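Local coordinates for regulator of Ty1 transposition protein 107 (Saccharomyces cerevisiae, PDB 3T7K) that binds phosphorylated histone H2A through its C-terminal tandem BRCT repeats during DNA damage repair, at residues C[38-48]-C[91-100]. Numbering follows the deposited sequence.
Sequences VDIEILNQLGI and FIIDLLKQIH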
loop_
_atom_site.group_PDB
_atom_site.type_symbol
_atom_site.label_atom_id
_atom_site.label_comp_id
_atom_site.label_asym_id
_atom_site.label_seq_id
_atom_site.Cartn_x
_atom_site.Cartn_y
_atom_site.Cartn_z
ATOM N N VAL C 38 0.790 19.266 -24.150
ATOM C CA VAL C 38 -0.245 18.463 -24.792
ATOM C C VAL C 38 0.068 16.989 -24.559
ATOM O O VAL C 38 -0.731 16.263 -23.956
ATOM C CB VAL C 38 -0.334 18.743 -26.297
ATOM C CG1 VAL C 38 -1.186 17.690 -26.987
ATOM C CG2 VAL C 38 -0.898 20.125 -26.540
ATOM N N ASP C 39 1.241 16.565 -25.029
ATOM C CA ASP C 39 1.702 15.200 -24.848
ATOM C C ASP C 39 1.563 14.725 -23.408
ATOM O O ASP C 39 1.264 13.550 -23.173
ATOM C CB ASP C 39 3.150 15.046 -25.337
ATOM C CG ASP C 39 3.253 15.003 -26.860
ATOM O OD1 ASP C 39 2.221 15.237 -27.534
ATOM O OD2 ASP C 39 4.360 14.740 -27.383
ATOM N N ILE C 40 1.746 15.612 -22.439
ATOM C CA ILE C 40 1.662 15.155 -21.057
ATOM C C ILE C 40 0.223 14.952 -20.651
ATOM O O ILE C 40 -0.116 13.938 -20.049
ATOM C CB ILE C 40 2.466 16.033 -20.038
ATOM C CG1 ILE C 40 2.014 15.755 -18.596
ATOM C CG2 ILE C 40 2.390 17.537 -20.385
ATOM C CD1 ILE C 40 0.805 16.564 -18.141
ATOM N N GLU C 41 -0.636 15.890 -21.026
ATOM C CA GLU C 41 -2.049 15.796 -20.693
ATOM C C GLU C 41 -2.727 14.583 -21.357
ATOM O O GLU C 41 -3.621 13.964 -20.775
ATOM C CB GLU C 41 -2.769 17.090 -21.080
ATOM C CG GLU C 41 -4.181 17.128 -20.580
ATOM O OE1 GLU C 41 -3.560 17.093 -18.288
ATOM O OE2 GLU C 41 -5.083 15.656 -18.947
ATOM N N ILE C 42 -2.291 14.249 -22.571
ATOM C CA ILE C 42 -2.734 13.038 -23.250
ATOM C C ILE C 42 -2.412 11.797 -22.417
ATOM O O ILE C 42 -3.297 10.989 -22.138
ATOM C CB ILE C 42 -2.071 12.884 -24.634
ATOM C CG1 ILE C 42 -2.545 13.973 -25.599
ATOM C CG2 ILE C 42 -2.385 11.531 -25.231
ATOM C CD1 ILE C 42 -1.954 13.823 -26.999
ATOM N N LEU C 43 -1.143 11.643 -22.033
ATOM C CA LEU C 43 -0.710 10.494 -21.238
ATOM C C LEU C 43 -1.578 10.273 -20.010
ATOM O O LEU C 43 -2.001 9.139 -19.740
ATOM C CB LEU C 43 0.761 10.646 -20.824
ATOM C CG LEU C 43 1.707 10.637 -22.017
ATOM C CD1 LEU C 43 3.154 10.866 -21.590
ATOM C CD2 LEU C 43 1.571 9.326 -22.760
ATOM N N ASN C 44 -1.843 11.339 -19.259
ATOM C CA ASN C 44 -2.668 11.205 -18.058
ATOM C C ASN C 44 -4.071 10.744 -18.421
ATOM O O ASN C 44 -4.685 9.948 -17.706
ATOM C CB ASN C 44 -2.725 12.523 -17.290
ATOM C CG ASN C 44 -1.384 13.240 -17.269
ATOM O OD1 ASN C 44 -1.238 14.314 -17.863
ATOM N ND2 ASN C 44 -0.389 12.647 -16.585
ATOM N N GLN C 45 -4.578 11.223 -19.547
ATOM C CA GLN C 45 -5.894 10.771 -19.997
ATOM C C GLN C 45 -5.879 9.283 -20.318
ATOM O O GLN C 45 -6.913 8.630 -20.273
ATOM C CB GLN C 45 -6.367 11.582 -21.204
ATOM C CG GLN C 45 -6.878 12.975 -20.834
ATOM C CD GLN C 45 -7.707 12.970 -19.558
ATOM O OE1 GLN C 45 -8.716 12.268 -19.460
ATOM N NE2 GLN C 45 -7.272 13.744 -18.567
ATOM N N LEU C 46 -4.697 8.750 -20.623
ATOM C CA LEU C 46 -4.552 7.335 -20.936
ATOM C C LEU C 46 -4.051 6.543 -19.733
ATOM O O LEU C 46 -3.615 5.404 -19.876
ATOM C CB LEU C 46 -3.610 7.130 -22.128
ATOM C CG LEU C 46 -4.042 7.791 -23.446
ATOM C CD1 LEU C 46 -2.938 7.719 -24.502
ATOM C CD2 LEU C 46 -5.281 7.148 -23.982
ATOM N N GLY C 47 -4.130 7.137 -18.547
ATOM C CA GLY C 47 -3.703 6.459 -17.339
ATOM C C GLY C 47 -2.204 6.208 -17.269
ATOM O O GLY C 47 -1.768 5.200 -16.716
ATOM N N ILE C 48 -1.426 7.109 -17.853
ATOM C CA ILE C 48 0.019 7.094 -17.716
ATOM C C ILE C 48 0.461 8.399 -17.037
ATOM O O ILE C 48 0.209 9.506 -17.562
ATOM C CB ILE C 48 0.706 7.030 -19.083
ATOM C CG1 ILE C 48 0.242 5.809 -19.875
ATOM C CG2 ILE C 48 2.211 7.017 -18.908
ATOM C CD1 ILE C 48 0.763 5.789 -21.288
ATOM N N PHE C 91 7.763 2.814 -26.370
ATOM C CA PHE C 91 6.353 2.686 -26.019
ATOM C C PHE C 91 5.661 4.039 -26.077
ATOM O O PHE C 91 4.689 4.219 -26.812
ATOM C CB PHE C 91 6.167 2.085 -24.630
ATOM C CG PHE C 91 4.743 2.138 -24.139
ATOM C CD1 PHE C 91 3.831 1.162 -24.514
ATOM C CD2 PHE C 91 4.318 3.160 -23.312
ATOM C CE1 PHE C 91 2.513 1.210 -24.067
ATOM C CE2 PHE C 91 3.008 3.221 -22.864
ATOM C CZ PHE C 91 2.101 2.244 -23.247
ATOM N N ILE C 92 6.152 4.976 -25.275
ATOM C CA ILE C 92 5.603 6.321 -25.232
ATOM C C ILE C 92 5.714 6.992 -26.602
ATOM O O ILE C 92 4.838 7.759 -27.022
ATOM C CB ILE C 92 6.334 7.180 -24.191
ATOM C CG1 ILE C 92 6.178 6.581 -22.798
ATOM C CG2 ILE C 92 5.807 8.596 -24.205
ATOM C CD1 ILE C 92 4.815 6.791 -22.208
ATOM N N ILE C 93 6.798 6.695 -27.306
ATOM C CA ILE C 93 7.015 7.309 -28.608
ATOM C C ILE C 93 5.956 6.808 -29.592
ATOM O O ILE C 93 5.238 7.597 -30.191
ATOM C CB ILE C 93 8.450 7.055 -29.135
ATOM C CG1 ILE C 93 9.472 7.837 -28.301
ATOM C CG2 ILE C 93 8.575 7.478 -30.588
ATOM C CD1 ILE C 93 10.901 7.618 -28.745
ATOM N N ASP C 94 5.860 5.493 -29.747
ATOM C CA ASP C 94 4.860 4.904 -30.633
ATOM C C ASP C 94 3.453 5.332 -30.258
ATOM O O ASP C 94 2.613 5.577 -31.127
ATOM C CB ASP C 94 4.954 3.386 -30.609
ATOM C CG ASP C 94 6.216 2.883 -31.260
ATOM O OD1 ASP C 94 6.930 3.722 -31.851
ATOM O OD2 ASP C 94 6.484 1.659 -31.193
ATOM N N LEU C 95 3.217 5.422 -28.954
ATOM C CA LEU C 95 1.925 5.812 -28.421
ATOM C C LEU C 95 1.541 7.198 -28.903
ATOM O O LEU C 95 0.480 7.391 -29.514
ATOM C CB LEU C 95 1.952 5.772 -26.898
ATOM C CG LEU C 95 0.635 6.067 -26.194
ATOM C CD1 LEU C 95 -0.522 5.338 -26.881
ATOM C CD2 LEU C 95 0.741 5.679 -24.729
ATOM N N LEU C 96 2.396 8.170 -28.621
ATOM C CA LEU C 96 2.128 9.544 -29.044
ATOM C C LEU C 96 2.059 9.700 -30.568
ATOM O O LEU C 96 1.250 10.466 -31.076
ATOM C CB LEU C 96 3.128 10.517 -28.419
ATOM C CG LEU C 96 2.969 10.706 -26.905
ATOM C CD1 LEU C 96 4.054 11.604 -26.337
ATOM C CD2 LEU C 96 1.596 11.250 -26.567
ATOM N N LYS C 97 2.893 8.963 -31.293
ATOM C CA LYS C 97 2.845 8.960 -32.753
ATOM C C LYS C 97 1.431 8.629 -33.229
ATOM O O LYS C 97 0.816 9.382 -33.991
ATOM C CB LYS C 97 3.841 7.935 -33.307
ATOM C CG LYS C 97 3.972 7.880 -34.829
ATOM C CD LYS C 97 5.257 7.140 -35.223
ATOM C CE LYS C 97 5.175 6.520 -36.616
ATOM N NZ LYS C 97 5.289 7.519 -37.715
ATOM N N GLN C 98 0.915 7.502 -32.753
ATOM C CA GLN C 98 -0.429 7.046 -33.094
ATOM C C GLN C 98 -1.492 8.061 -32.680
ATOM O O GLN C 98 -2.433 8.331 -33.427
ATOM C CB GLN C 98 -0.699 5.703 -32.414
ATOM C CG GLN C 98 -1.742 4.844 -33.085
ATOM C CD GLN C 98 -1.822 3.471 -32.458
ATOM O OE1 GLN C 98 -2.458 3.289 -31.419
ATOM N NE2 GLN C 98 -1.157 2.495 -33.079
ATOM N N ILE C 99 -1.347 8.620 -31.487
ATOM C CA ILE C 99 -2.318 9.571 -30.975
ATOM C C ILE C 99 -2.377 10.840 -31.825
ATOM O O ILE C 99 -3.438 11.464 -31.945
ATOM C CB ILE C 99 -2.019 9.930 -29.514
ATOM C CG1 ILE C 99 -2.208 8.695 -28.626
ATOM C CG2 ILE C 99 -2.880 11.100 -29.050
ATOM C CD1 ILE C 99 -3.358 8.799 -27.655
ATOM N N HIS C 100 -1.244 11.210 -32.425
ATOM C CA HIS C 100 -1.159 12.433 -33.230
ATOM C C HIS C 100 -1.417 12.214 -34.726
ATOM O O HIS C 100 -1.172 11.130 -35.269
ATOM C CB HIS C 100 0.191 13.118 -33.013
ATOM C CG HIS C 100 0.305 13.819 -31.694
ATOM N ND1 HIS C 100 -0.577 14.802 -31.296
ATOM C CD2 HIS C 100 1.200 13.687 -30.686
ATOM C CE1 HIS C 100 -0.230 15.242 -30.098
ATOM N NE2 HIS C 100 0.843 14.579 -29.704
#
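In the first BRCT repeat of the chain, the two helices that pack together beside the parallel sheet meet here, helix 38-45 against helix 91-99, crossing at 99° with branched aliphatic side chains filling the gap. At one end of this interface His-100 NE2 donates a hydrogen bond to Asp-39 OD1 (2.7 Å, N-H...O angle 167°). The carboxylate oxygen lies almost in the imidazole plane and is reached on its syn side, 21° out of the carboxylate plane. Leu-96 CD1 leans on the other oxygen, Asp-39 OD2, at 3.3 Å, so an apolar methyl lies beside the polar pair.

Deeper in, Ile-42 suits its place because branching at CB gives it two arms: CG2 lies against both methyls of Ile-99, while CG1 carries CD1 to Ile-99 CG2 (3.5 Å) and His-100 CE1. The two isoleucines run alongside each other, pointing opposite ways. Leu-46 and Ile-99 meet tip to tip, CD1 to CD1 at 3.4 Å, tighter than usual for carbon. Ile-99 also touches Ile-11 and Leu-12 of helix 8-13. Gly-47, lacking CB, adopts positive phi at little cost and closes helix 38-45 in a Schellman motif, Ile-48 N bonding Leu-43 O and Gly-47 N Asn-44 O. This turn leads into strand 48-50, where Ile-48 CD1 presses on Leu-95 CD2 (3.4 Å) and approaches the ring edge of Phe-91 at CE2 (3.8 Å). The side chains of Leu-43 and Ile-92 lie roughly perpendicular, CD2 touching CD1.

Buried aliphatic contact thus joins helices and sheet edge, while the nearly straight bond restrains the imidazole's rotation and the nearby carboxylate would be expected to favour a protonated histidine.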